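Local coordinates for protein VP1 (Polyomavirus HPyV7, PDB 4PCH) that probably serves as the major capsid protein, its jelly-roll core assembling into the pentamers that build the icosahedral shell and are linked to host-cell attachment, at residues G44-M49 with Q251-A256; V82-R87 with R267-K272; A111-T116 with D231-T236; G125-V130 with S224-S229. All blocks are in the same frame, centred on the assembly; numbering follows the deposited sequence.

In the fold
All four contacts tie distant parts of the chain to the two late strands of the jelly roll, 224-236 and 253-271, which are antiparallel neighbours in one sheet. Contacts 1 and 3 sit side by side, their centres 10 Å apart; the N of Q255 lies 2.8 Å from the O of G234, a probable hydrogen bond. Both also touch the second subunit of the pentamer. Contact 2 lies at the far end of strand 253-271. Its centre is 42 Å from that of contact 1, on the opposite side of the chain's centre. Contact 4, on the first half of strand 224-236, is intermediate, its centre 16 Å from that of contact 2 and 26 Å from that of contact 3.

Contact 1 (G44-M49 with Q251-A256); sequences GLPYTM and QRTVQA
R252 offers its backbone O to segment 44-49, where Y47 N donates to it over 3.0 Å, close to straight at 167° and in the carbonyl plane. The same oxygen takes a second hydrogen bond from a water that also accepts from T48 N, so this carbonyl holds Y47 directly and T48 through water, with P46 CA making a weaker CA-H...O contact. The OG1 of T253 turns back to donate to Q251 O and receives a water that also donates to G44 O; chi1 of -70° keeps OG1 beside the backbone N and turns the methyl CG2 away from it, onto G44 O at 3.1 Å. V254 closes the backbone pairing, its O accepting from G44 N at 3.3 Å, while a further water links its N to L45 O. Its CG2 meets CD1 of Y47 at 3.9 Å, the ring approached obliquely. The Y47 hydroxyl is hydrogen-bonded to E172 and to the backbone N of A99 of the second subunit. The contact thus lays strand 43-46 and the turn after it against the start of strand 253-271, whose other flank pairs with strand 224-236 through T253 and T236.

Contact 2 (V82-R87 with R267-K272); sequences VWEAYR and RQRRIK
A largely buried salt-bridge network on an antiparallel strand pair joins E84 to R267 and R269. Each arginine grips the carboxylate side-on with NE and one terminal nitrogen: R267 NE and R269 NE both reach E84 OE1 at 2.9 Å, while R267 NH2 and R269 NH1 share OE2. The two guanidinium groups come from opposite faces of the carboxylate, their planes turned 66° and 49° from it. The side chain of E84 is fully extended, which carries the carboxylate out between the arginines. Four donors, with G217 N adding another at OE2, hold this group against rotation and would be expected to favour its charged form. R269 also uses NH2, on L10 O at the start of strand 9-27.

These strands, 79-93 and 253-271, are neighbours in a jelly-roll sheet. V82 pairs with R269 and E84 with R267 through two backbone hydrogen bonds each, E84 N to R267 O being 2.7 Å; W83 and Q268 form the non-hydrogen-bonded pair between them.

The R267 guanidinium also stacks almost parallel on the Y86 ring, planes 9° apart and centres separated by 4.5 Å, with Y86 CB over the middle of the guanidinium. On the other side of the sheet, Q268 lays CG over the six-membered ring of W83, a CH-pi contact of 4.0 Å to the centroid, and NE2 reaches across the same ring to CH2 at 3.5 Å. W83 NE1 is hydrogen-bonded to P69 O. Back on the face of E84, V82 CG1 meets I271 CD1 at 3.9 Å.

Contact 3 (A111-T116 with D231-T236); sequences AGIEGT and DMVGMT
A classic beta bulge in strand 224-236, where V233 and G234 both face Q255, receives the loop that leads from strand 109-110 into strand 117-124. E114 and M235 make a single antiparallel bridge beside it. M235 N donates to E114 O at 2.9 Å, meeting the oxygen from above its carbonyl plane, and E114 N returns a longer bond of 3.3 Å to M235 O, this one in the plane. Further along, G234 CA points its hydrogen at T116 O in a nearly straight CA-H...O contact of 3.4 Å.

I113 fills the angle between loop and strand with two branches. CG2, anti to the backbone N, settles against V233 O at 3.6 Å and also touches V233 CG1. The other branch bends at chi2 (-63°) and brings CD1 to T236 CB at 3.5 Å, the two side chains meeting at a slant. At the other end M232, its chain extended until it bends at chi3, places CE 3.5 Å from T116 O and 4.0 Å from T116 CG2. The hydroxyl of T116 is bonded to G193 O, and that of T236 to S101. P96 of the second subunit packs against both T116 and M232.

G234 has no side chain, and I113 CG2 lies close on its CA, at 3.8 Å. The carboxylate of E114 makes a salt bridge through OE2 with R252, a charge pairing that probably offsets the cost of burying it and couples this loop to the residue just before strand 253-271.

Contact 4 (G125-V130 with S224-S229); sequences GGPLDV and SVYLTS
The aromatic ring of Y226 has the backbone of G126 laid across one face. G126 CA stands over the ring centre, 3.4 Å from the centroid and 13° off the normal, a close CH-pi contact in which the peptide chain itself acts as the partner. G126 C lies over the same face, nearer CG. To one flank P127 continues the cover: its CD meets Y226 CE2 at 3.6 Å, with the pyrrolidine and the tyrosine side by side and pointing the same way. To the other flank G125 O approaches CE1 obliquely, at 3.3 Å. With CG anti to the carbonyl carbon (chi1 -69°), the ring is directed at this glycine-proline run, while Y226 CB comes within 3.3 Å of G126 O.

Y226 lies on strand 224-236 of the jelly roll, and segment 125-130 is the connection that leaves strand 117-124 and enters the small three-stranded sheet through strand 129-132. The two segments run in roughly the same direction, 25° apart, without a direct hydrogen bond between them.

Water takes over that role at both ends. One molecule donates to G125 O and to S224 O, bridging two carbonyls that do not bond to each other. A second accepts from L128 N and is hydrogen-bonded to T228 OG1. The T228 hydroxyl also lies 3.9 Å from L128 CB, and the two side chains cross at about a right angle. L128 also packs on F120 and A122 of strand 117-124, and Y226 touches V65 of strand 62-67.

Contact 1 (G44-M49 with Q251-A256)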
loop_
_atom_site.group_PDB
_atom_site.type_symbol
_atom_site.label_atom_id
_atom_site.label_comp_id
_atom_site.label_asym_id
_atom_site.label_seq_id
_atom_site.Cartn_x
_atom_site.Cartn_y
_atom_site.Cartn_z
ATOM N N GLY B 44 21.909 15.347 10.761
ATOM C CA GLY B 44 22.279 16.752 10.803
ATOM C C GLY B 44 22.497 17.230 12.210
ATOM O O GLY B 44 22.415 16.460 13.186
ATOM N N LEU B 45 22.820 18.513 12.328
ATOM C CA LEU B 45 22.756 19.196 13.620
ATOM C C LEU B 45 21.277 19.258 13.973
ATOM O O LEU B 45 20.431 19.017 13.114
ATOM C CB LEU B 45 23.280 20.620 13.502
ATOM C CG LEU B 45 24.732 20.742 13.055
ATOM C CD1 LEU B 45 25.080 22.203 12.812
ATOM C CD2 LEU B 45 25.659 20.141 14.077
ATOM N N PRO B 46 20.946 19.556 15.242
ATOM C CA PRO B 46 19.532 19.666 15.618
ATOM C C PRO B 46 18.824 20.629 14.706
ATOM O O PRO B 46 19.367 21.710 14.391
ATOM C CB PRO B 46 19.594 20.206 17.063
ATOM C CG PRO B 46 20.890 19.673 17.575
ATOM C CD PRO B 46 21.828 19.753 16.394
ATOM N N TYR B 47 17.661 20.226 14.222
ATOM C CA TYR B 47 16.966 20.965 13.165
ATOM C C TYR B 47 16.368 22.279 13.692
ATOM O O TYR B 47 16.276 23.270 12.939
ATOM C CB TYR B 47 15.900 20.078 12.518
ATOM C CG TYR B 47 15.224 20.737 11.365
ATOM C CD1 TYR B 47 15.757 20.681 10.074
ATOM C CD2 TYR B 47 14.071 21.479 11.547
ATOM C CE1 TYR B 47 15.149 21.315 9.015
ATOM C CE2 TYR B 47 13.464 22.123 10.490
ATOM C CZ TYR B 47 13.998 22.033 9.216
ATOM O OH TYR B 47 13.366 22.748 8.207
ATOM N N THR B 48 16.043 22.275 14.990
ATOM C CA THR B 48 15.345 23.333 15.732
ATOM C C THR B 48 13.845 23.342 15.397
ATOM O O THR B 48 13.419 22.845 14.346
ATOM C CB THR B 48 15.879 24.771 15.503
ATOM O OG1 THR B 48 15.369 25.276 14.256
ATOM C CG2 THR B 48 17.428 24.836 15.519
ATOM N N MET B 49 13.063 23.922 16.298
ATOM C CA MET B 49 11.646 24.201 16.060
ATOM C C MET B 49 11.428 25.632 15.547
ATOM O O MET B 49 10.328 26.172 15.648
ATOM C CB MET B 49 10.849 23.963 17.347
ATOM C CG MET B 49 10.959 22.546 17.913
ATOM S SD MET B 49 10.323 21.252 16.845
ATOM C CE MET B 49 11.807 20.471 16.224
ATOM N N GLN B 251 16.485 18.723 20.458
ATOM C CA GLN B 251 17.429 17.675 20.014
ATOM C C GLN B 251 16.990 16.907 18.757
ATOM O O GLN B 251 17.792 16.163 18.182
ATOM C CB GLN B 251 17.714 16.696 21.146
ATOM C CG GLN B 251 18.410 17.328 22.345
ATOM C CD GLN B 251 18.581 16.357 23.493
ATOM O OE1 GLN B 251 18.044 15.261 23.471
ATOM N NE2 GLN B 251 19.330 16.771 24.523
ATOM N N ARG B 252 15.762 17.132 18.285
ATOM C CA ARG B 252 15.286 16.396 17.114
ATOM C C ARG B 252 16.166 16.752 15.918
ATOM O O ARG B 252 16.491 17.940 15.685
ATOM C CB ARG B 252 13.824 16.706 16.804
ATOM C CG ARG B 252 12.825 16.341 17.878
ATOM C CD ARG B 252 12.641 14.843 18.004
ATOM N NE ARG B 252 11.885 14.302 16.866
ATOM C CZ ARG B 252 11.725 13.006 16.650
ATOM N NH1 ARG B 252 12.239 12.126 17.501
ATOM N NH2 ARG B 252 11.064 12.587 15.572
ATOM N N THR B 253 16.554 15.711 15.189
ATOM C CA THR B 253 17.548 15.787 14.142
ATOM C C THR B 253 17.043 15.078 12.889
ATOM O O THR B 253 16.363 14.066 12.983
ATOM C CB THR B 253 18.799 15.108 14.705
ATOM O OG1 THR B 253 19.354 15.954 15.751
ATOM C CG2 THR B 253 19.794 14.880 13.684
ATOM N N VAL B 254 17.399 15.566 11.717
ATOM C CA VAL B 254 17.070 14.838 10.485
ATOM C C VAL B 254 17.912 13.581 10.328
ATOM O O VAL B 254 19.147 13.610 10.477
ATOM C CB VAL B 254 17.226 15.750 9.252
ATOM C CG1 VAL B 254 17.031 14.957 7.982
ATOM C CG2 VAL B 254 16.264 16.909 9.357
ATOM N N GLN B 255 17.243 12.476 10.004
ATOM C CA GLN B 255 17.892 11.219 9.649
ATOM C C GLN B 255 17.879 11.047 8.168
ATOM O O GLN B 255 16.810 10.965 7.546
ATOM C CB GLN B 255 17.165 10.014 10.283
ATOM C CG GLN B 255 17.726 8.649 9.883
ATOM C CD GLN B 255 19.051 8.375 10.538
ATOM O OE1 GLN B 255 19.141 8.183 11.785
ATOM N NE2 GLN B 255 20.102 8.374 9.740
ATOM N N ALA B 256 19.076 10.980 7.580
ATOM C CA ALA B 256 19.197 10.682 6.165
ATOM C C ALA B 256 19.612 9.239 5.944
ATOM O O ALA B 256 20.013 8.535 6.865
ATOM C CB ALA B 256 20.216 11.629 5.517
HETATM O O HOH W 1 22.075 16.125 15.978
HETATM O O HOH W 2 18.975 18.016 11.140
HETATM O O HOH W 3 15.792 20.256 17.030
#

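Contact 2 (V82-R87 with R267-K272)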
loop_
_atom_site.group_PDB
_atom_site.type_symbol
_atom_site.label_atom_id
_atom_site.label_comp_id
_atom_site.label_asym_id
_atom_site.label_seq_id
_atom_site.Cartn_x
_atom_site.Cartn_y
_atom_site.Cartn_z
ATOM N N VAL B 82 28.763 9.179 -28.706
ATOM C CA VAL B 82 28.743 9.510 -27.268
ATOM C C VAL B 82 28.275 8.299 -26.466
ATOM O O VAL B 82 27.638 7.389 -27.014
ATOM C CB VAL B 82 27.784 10.695 -26.963
ATOM C CG1 VAL B 82 28.202 11.948 -27.705
ATOM C CG2 VAL B 82 26.345 10.353 -27.350
ATOM N N TRP B 83 28.583 8.301 -25.175
ATOM C CA TRP B 83 28.030 7.329 -24.246
ATOM C C TRP B 83 26.562 7.639 -23.990
ATOM O O TRP B 83 26.189 8.795 -23.753
ATOM C CB TRP B 83 28.767 7.354 -22.930
ATOM C CG TRP B 83 30.163 6.834 -23.008
ATOM C CD1 TRP B 83 31.317 7.548 -22.818
ATOM C CD2 TRP B 83 30.561 5.473 -23.214
ATOM N NE1 TRP B 83 32.398 6.721 -22.934
ATOM C CE2 TRP B 83 31.965 5.444 -23.176
ATOM C CE3 TRP B 83 29.865 4.280 -23.458
ATOM C CZ2 TRP B 83 32.697 4.269 -23.375
ATOM C CZ3 TRP B 83 30.587 3.109 -23.632
ATOM C CH2 TRP B 83 31.986 3.110 -23.589
ATOM N N GLU B 84 25.746 6.594 -24.069
ATOM C CA GLU B 84 24.313 6.650 -23.778
ATOM C C GLU B 84 24.001 5.753 -22.573
ATOM O O GLU B 84 24.257 4.537 -22.614
ATOM C CB GLU B 84 23.534 6.167 -25.008
ATOM C CG GLU B 84 22.029 6.068 -24.837
ATOM C CD GLU B 84 21.349 5.233 -25.923
ATOM O OE1 GLU B 84 22.072 4.644 -26.769
ATOM O OE2 GLU B 84 20.099 5.139 -25.907
ATOM N N ALA B 85 23.457 6.350 -21.513
ATOM C CA ALA B 85 23.111 5.603 -20.320
ATOM C C ALA B 85 21.670 5.139 -20.492
ATOM O O ALA B 85 20.760 5.958 -20.587
ATOM C CB ALA B 85 23.268 6.452 -19.070
ATOM N N TYR B 86 21.478 3.825 -20.593
ATOM C CA TYR B 86 20.176 3.251 -20.957
ATOM C C TYR B 86 19.466 2.538 -19.802
ATOM O O TYR B 86 18.293 2.212 -19.915
ATOM C CB TYR B 86 20.313 2.312 -22.166
ATOM C CG TYR B 86 21.241 1.138 -21.942
ATOM C CD1 TYR B 86 22.592 1.231 -22.223
ATOM C CD2 TYR B 86 20.759 -0.065 -21.444
ATOM C CE1 TYR B 86 23.450 0.155 -22.012
ATOM C CE2 TYR B 86 21.594 -1.142 -21.239
ATOM C CZ TYR B 86 22.932 -1.036 -21.516
ATOM O OH TYR B 86 23.717 -2.132 -21.284
ATOM N N ARG B 87 20.156 2.347 -18.682
ATOM C CA ARG B 87 19.588 1.602 -17.561
ATOM C C ARG B 87 20.396 1.931 -16.335
ATOM O O ARG B 87 21.601 2.172 -16.427
ATOM C CB ARG B 87 19.661 0.088 -17.881
ATOM C CG ARG B 87 19.305 -0.895 -16.789
ATOM C CD ARG B 87 18.972 -2.282 -17.370
ATOM N NE ARG B 87 20.138 -3.047 -17.837
ATOM C CZ ARG B 87 20.968 -3.734 -17.044
ATOM N NH1 ARG B 87 20.806 -3.741 -15.726
ATOM N NH2 ARG B 87 21.986 -4.406 -17.564
ATOM N N ARG B 267 26.129 2.451 -23.292
ATOM C CA ARG B 267 26.524 1.930 -24.601
ATOM C C ARG B 267 26.859 3.151 -25.464
ATOM O O ARG B 267 26.724 4.283 -25.018
ATOM C CB ARG B 267 25.403 1.093 -25.254
ATOM C CG ARG B 267 24.143 1.891 -25.561
ATOM C CD ARG B 267 22.923 1.014 -25.789
ATOM N NE ARG B 267 21.727 1.841 -25.932
ATOM C CZ ARG B 267 20.481 1.417 -25.737
ATOM N NH1 ARG B 267 20.234 0.132 -25.452
ATOM N NH2 ARG B 267 19.474 2.277 -25.856
ATOM N N GLN B 268 27.330 2.930 -26.675
ATOM C CA GLN B 268 27.655 4.033 -27.560
ATOM C C GLN B 268 26.551 4.292 -28.564
ATOM O O GLN B 268 25.962 3.355 -29.115
ATOM C CB GLN B 268 28.981 3.768 -28.243
ATOM C CG GLN B 268 30.135 3.750 -27.259
ATOM C CD GLN B 268 31.494 3.529 -27.908
ATOM O OE1 GLN B 268 31.641 3.467 -29.135
ATOM N NE2 GLN B 268 32.518 3.433 -27.067
ATOM N N ARG B 269 26.341 5.564 -28.857
ATOM C CA ARG B 269 25.283 6.021 -29.764
ATOM C C ARG B 269 25.869 7.091 -30.665
ATOM O O ARG B 269 26.548 8.006 -30.177
ATOM C CB ARG B 269 24.130 6.581 -28.930
ATOM C CG ARG B 269 22.956 7.186 -29.697
ATOM C CD ARG B 269 22.078 6.148 -30.363
ATOM N NE ARG B 269 21.140 5.579 -29.398
ATOM C CZ ARG B 269 19.924 5.120 -29.679
ATOM N NH1 ARG B 269 19.185 4.626 -28.701
ATOM N NH2 ARG B 269 19.443 5.153 -30.914
ATOM N N ARG B 270 25.622 6.998 -31.967
ATOM C CA ARG B 270 25.989 8.089 -32.883
ATOM C C ARG B 270 24.847 9.127 -32.932
ATOM O O ARG B 270 23.655 8.792 -32.912
ATOM C CB ARG B 270 26.410 7.584 -34.285
ATOM C CG ARG B 270 27.478 8.517 -34.913
ATOM C CD ARG B 270 28.045 8.124 -36.275
ATOM N NE ARG B 270 29.319 7.389 -36.226
ATOM C CZ ARG B 270 30.546 7.912 -36.040
ATOM N NH1 ARG B 270 31.591 7.084 -36.043
ATOM N NH2 ARG B 270 30.769 9.224 -35.833
ATOM N N ILE B 271 25.221 10.400 -32.878
ATOM C CA ILE B 271 24.266 11.505 -32.972
ATOM C C ILE B 271 24.733 12.458 -34.082
ATOM O O ILE B 271 25.926 12.518 -34.427
ATOM C CB ILE B 271 24.066 12.213 -31.612
ATOM C CG1 ILE B 271 25.364 12.873 -31.152
ATOM C CG2 ILE B 271 23.581 11.228 -30.543
ATOM C CD1 ILE B 271 25.299 13.575 -29.811
ATOM N N LYS B 272 23.781 13.179 -34.673
ATOM C CA LYS B 272 24.020 14.024 -35.846
ATOM C C LYS B 272 23.360 15.385 -35.683
ATOM O O LYS B 272 22.378 15.505 -34.939
ATOM C CB LYS B 272 23.443 13.344 -37.108
ATOM C CG LYS B 272 23.689 14.077 -38.420
ATOM C CD LYS B 272 23.043 13.348 -39.592
ATOM C CE LYS B 272 23.203 14.122 -40.893
ATOM N NZ LYS B 272 22.004 13.996 -41.764
#

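Contact 3 (A111-T116 with D231-T236)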
loop_
_atom_site.group_PDB
_atom_site.type_symbol
_atom_site.label_atom_id
_atom_site.label_comp_id
_atom_site.label_asym_id
_atom_site.label_seq_id
_atom_site.Cartn_x
_atom_site.Cartn_y
_atom_site.Cartn_z
ATOM N N ALA B 111 11.620 5.053 20.366
ATOM C CA ALA B 111 10.974 6.031 19.495
ATOM C C ALA B 111 11.067 5.690 18.015
ATOM O O ALA B 111 10.114 5.892 17.243
ATOM C CB ALA B 111 11.609 7.403 19.756
ATOM N N GLY B 112 12.224 5.171 17.602
ATOM C CA GLY B 112 12.512 4.945 16.196
ATOM C C GLY B 112 12.510 6.204 15.349
ATOM O O GLY B 112 12.362 7.329 15.858
ATOM N N ILE B 113 12.681 6.015 14.049
ATOM C CA ILE B 113 12.623 7.122 13.095
ATOM C C ILE B 113 11.187 7.370 12.697
ATOM O O ILE B 113 10.448 6.423 12.420
ATOM C CB ILE B 113 13.424 6.812 11.820
ATOM C CG1 ILE B 113 14.880 6.478 12.167
ATOM C CG2 ILE B 113 13.311 7.954 10.826
ATOM C CD1 ILE B 113 15.648 7.618 12.804
ATOM N N GLU B 114 10.774 8.628 12.631
ATOM C CA GLU B 114 9.469 8.959 12.072
ATOM C C GLU B 114 9.445 10.389 11.584
ATOM O O GLU B 114 10.280 11.187 11.962
ATOM C CB GLU B 114 8.308 8.748 13.075
ATOM C CG GLU B 114 8.443 9.534 14.383
ATOM C CD GLU B 114 9.519 8.979 15.326
ATOM O OE1 GLU B 114 9.495 7.764 15.587
ATOM O OE2 GLU B 114 10.383 9.751 15.822
ATOM N N GLY B 115 8.450 10.689 10.772
ATOM C CA GLY B 115 8.223 12.054 10.307
ATOM C C GLY B 115 8.292 12.200 8.806
ATOM O O GLY B 115 8.065 11.258 8.060
ATOM N N THR B 116 8.536 13.425 8.384
ATOM C CA THR B 116 8.456 13.801 6.965
ATOM C C THR B 116 9.652 13.214 6.217
ATOM O O THR B 116 10.763 13.153 6.746
ATOM C CB THR B 116 8.328 15.350 6.879
ATOM O OG1 THR B 116 6.995 15.709 7.250
ATOM C CG2 THR B 116 8.606 15.894 5.499
ATOM N N ASP B 231 17.749 11.597 0.324
ATOM C CA ASP B 231 17.027 10.566 1.055
ATOM C C ASP B 231 16.908 10.968 2.516
ATOM O O ASP B 231 17.826 10.774 3.309
ATOM C CB ASP B 231 17.718 9.211 0.885
ATOM C CG ASP B 231 17.602 8.691 -0.533
ATOM O OD1 ASP B 231 16.508 8.160 -0.917
ATOM O OD2 ASP B 231 18.564 8.888 -1.313
ATOM N N MET B 232 15.780 11.584 2.834
ATOM C CA MET B 232 15.434 11.952 4.205
ATOM C C MET B 232 14.444 10.919 4.698
ATOM O O MET B 232 13.340 10.830 4.177
ATOM C CB MET B 232 14.798 13.332 4.250
ATOM C CG MET B 232 14.363 13.694 5.676
ATOM S SD MET B 232 13.863 15.402 5.889
ATOM C CE MET B 232 12.505 15.493 4.753
ATOM N N VAL B 233 14.902 10.087 5.622
ATOM C CA VAL B 233 14.117 8.976 6.138
ATOM C C VAL B 233 13.171 9.430 7.243
ATOM O O VAL B 233 12.174 8.775 7.492
ATOM C CB VAL B 233 15.028 7.823 6.638
ATOM C CG1 VAL B 233 14.209 6.592 6.962
ATOM C CG2 VAL B 233 16.082 7.452 5.625
ATOM N N GLY B 234 13.463 10.566 7.882
ATOM C CA GLY B 234 12.569 11.164 8.884
ATOM C C GLY B 234 13.378 11.927 9.904
ATOM O O GLY B 234 14.455 12.443 9.560
ATOM N N MET B 235 12.884 12.004 11.134
ATOM C CA MET B 235 13.641 12.623 12.229
ATOM C C MET B 235 13.923 11.619 13.362
ATOM O O MET B 235 13.295 10.543 13.462
ATOM C CB MET B 235 12.924 13.870 12.740
ATOM C CG MET B 235 12.935 15.027 11.729
ATOM S SD MET B 235 12.196 16.498 12.499
ATOM C CE MET B 235 13.734 17.369 12.858
ATOM N N THR B 236 14.847 12.010 14.231
ATOM C CA THR B 236 15.347 11.162 15.300
ATOM C C THR B 236 15.714 11.964 16.525
ATOM O O THR B 236 16.034 13.150 16.430
ATOM C CB THR B 236 16.587 10.337 14.826
ATOM O OG1 THR B 236 16.959 9.396 15.852
ATOM C CG2 THR B 236 17.767 11.209 14.476
#

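Contact 4 (G125-V130 with S224-S229)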
loop_
_atom_site.group_PDB
_atom_site.type_symbol
_atom_site.label_atom_id
_atom_site.label_comp_id
_atom_site.label_asym_id
_atom_site.label_seq_id
_atom_site.Cartn_x
_atom_site.Cartn_y
_atom_site.Cartn_z
ATOM N N GLY B 125 22.755 13.906 -18.265
ATOM C CA GLY B 125 23.940 14.284 -18.994
ATOM C C GLY B 125 24.494 15.645 -18.594
ATOM O O GLY B 125 25.465 16.111 -19.176
ATOM N N GLY B 126 23.849 16.271 -17.613
ATOM C CA GLY B 126 24.320 17.515 -17.007
ATOM C C GLY B 126 23.572 17.666 -15.703
ATOM O O GLY B 126 22.797 16.779 -15.325
ATOM N N PRO B 127 23.789 18.773 -14.994
ATOM C CA PRO B 127 23.142 18.909 -13.670
ATOM C C PRO B 127 21.640 19.018 -13.744
ATOM O O PRO B 127 21.090 19.472 -14.734
ATOM C CB PRO B 127 23.735 20.213 -13.094
ATOM C CG PRO B 127 24.701 20.717 -14.070
ATOM C CD PRO B 127 24.772 19.830 -15.275
ATOM N N LEU B 128 20.997 18.610 -12.654
ATOM C CA LEU B 128 19.563 18.642 -12.489
ATOM C C LEU B 128 18.997 20.059 -12.526
ATOM O O LEU B 128 19.452 20.919 -11.776
ATOM C CB LEU B 128 19.226 18.002 -11.145
ATOM C CG LEU B 128 17.738 17.955 -10.759
ATOM C CD1 LEU B 128 16.984 16.953 -11.604
ATOM C CD2 LEU B 128 17.488 17.624 -9.294
ATOM N N ASP B 129 18.013 20.296 -13.387
ATOM C CA ASP B 129 17.283 21.576 -13.398
ATOM C C ASP B 129 16.263 21.564 -12.252
ATOM O O ASP B 129 15.464 20.589 -12.123
ATOM C CB ASP B 129 16.546 21.749 -14.726
ATOM C CG ASP B 129 17.476 21.796 -15.919
ATOM O OD1 ASP B 129 18.375 22.691 -15.962
ATOM O OD2 ASP B 129 17.287 20.957 -16.840
ATOM N N VAL B 130 16.265 22.647 -11.455
ATOM C CA VAL B 130 15.340 22.776 -10.309
ATOM C C VAL B 130 14.637 24.129 -10.317
ATOM O O VAL B 130 15.092 25.109 -10.932
ATOM C CB VAL B 130 16.064 22.618 -8.927
ATOM C CG1 VAL B 130 16.336 21.156 -8.659
ATOM C CG2 VAL B 130 17.340 23.437 -8.874
ATOM N N SER B 224 30.665 12.794 -19.072
ATOM C CA SER B 224 30.400 12.421 -17.703
ATOM C C SER B 224 28.918 12.154 -17.542
ATOM O O SER B 224 28.119 12.642 -18.324
ATOM C CB SER B 224 30.738 13.562 -16.730
ATOM O OG SER B 224 32.083 13.934 -16.763
ATOM N N VAL B 225 28.585 11.424 -16.482
ATOM C CA VAL B 225 27.191 11.219 -16.075
ATOM C C VAL B 225 26.993 11.936 -14.737
ATOM O O VAL B 225 27.874 11.925 -13.874
ATOM C CB VAL B 225 26.807 9.734 -16.044
ATOM C CG1 VAL B 225 27.626 8.937 -15.060
ATOM C CG2 VAL B 225 25.321 9.559 -15.742
ATOM N N TYR B 226 25.826 12.560 -14.588
ATOM C CA TYR B 226 25.520 13.434 -13.466
ATOM C C TYR B 226 24.461 12.715 -12.651
ATOM O O TYR B 226 23.419 12.334 -13.207
ATOM C CB TYR B 226 24.969 14.781 -13.956
ATOM C CG TYR B 226 26.026 15.621 -14.666
ATOM C CD1 TYR B 226 26.523 15.227 -15.886
ATOM C CD2 TYR B 226 26.532 16.779 -14.094
ATOM C CE1 TYR B 226 27.507 15.959 -16.529
ATOM C CE2 TYR B 226 27.503 17.524 -14.724
ATOM C CZ TYR B 226 27.996 17.099 -15.949
ATOM O OH TYR B 226 28.964 17.801 -16.613
ATOM N N LEU B 227 24.787 12.468 -11.385
ATOM C CA LEU B 227 23.889 11.805 -10.422
ATOM C C LEU B 227 23.497 12.780 -9.353
ATOM O O LEU B 227 24.332 13.541 -8.876
ATOM C CB LEU B 227 24.603 10.615 -9.789
ATOM C CG LEU B 227 25.066 9.548 -10.792
ATOM C CD1 LEU B 227 25.859 8.483 -10.069
ATOM C CD2 LEU B 227 23.900 8.966 -11.587
ATOM N N THR B 228 22.227 12.730 -8.941
ATOM C CA THR B 228 21.716 13.616 -7.891
ATOM C C THR B 228 20.816 12.766 -6.997
ATOM O O THR B 228 20.119 11.896 -7.495
ATOM C CB THR B 228 20.932 14.813 -8.467
ATOM O OG1 THR B 228 21.690 15.444 -9.511
ATOM C CG2 THR B 228 20.631 15.861 -7.394
ATOM N N SER B 229 20.887 12.981 -5.679
ATOM C CA SER B 229 20.001 12.228 -4.795
ATOM C C SER B 229 19.649 12.998 -3.541
ATOM O O SER B 229 20.302 13.970 -3.199
ATOM C CB SER B 229 20.605 10.864 -4.446
ATOM O OG SER B 229 21.728 10.960 -3.612
HETATM O O HOH W 4 27.429 14.469 -20.212
HETATM O O HOH W 5 22.730 17.721 -10.401
#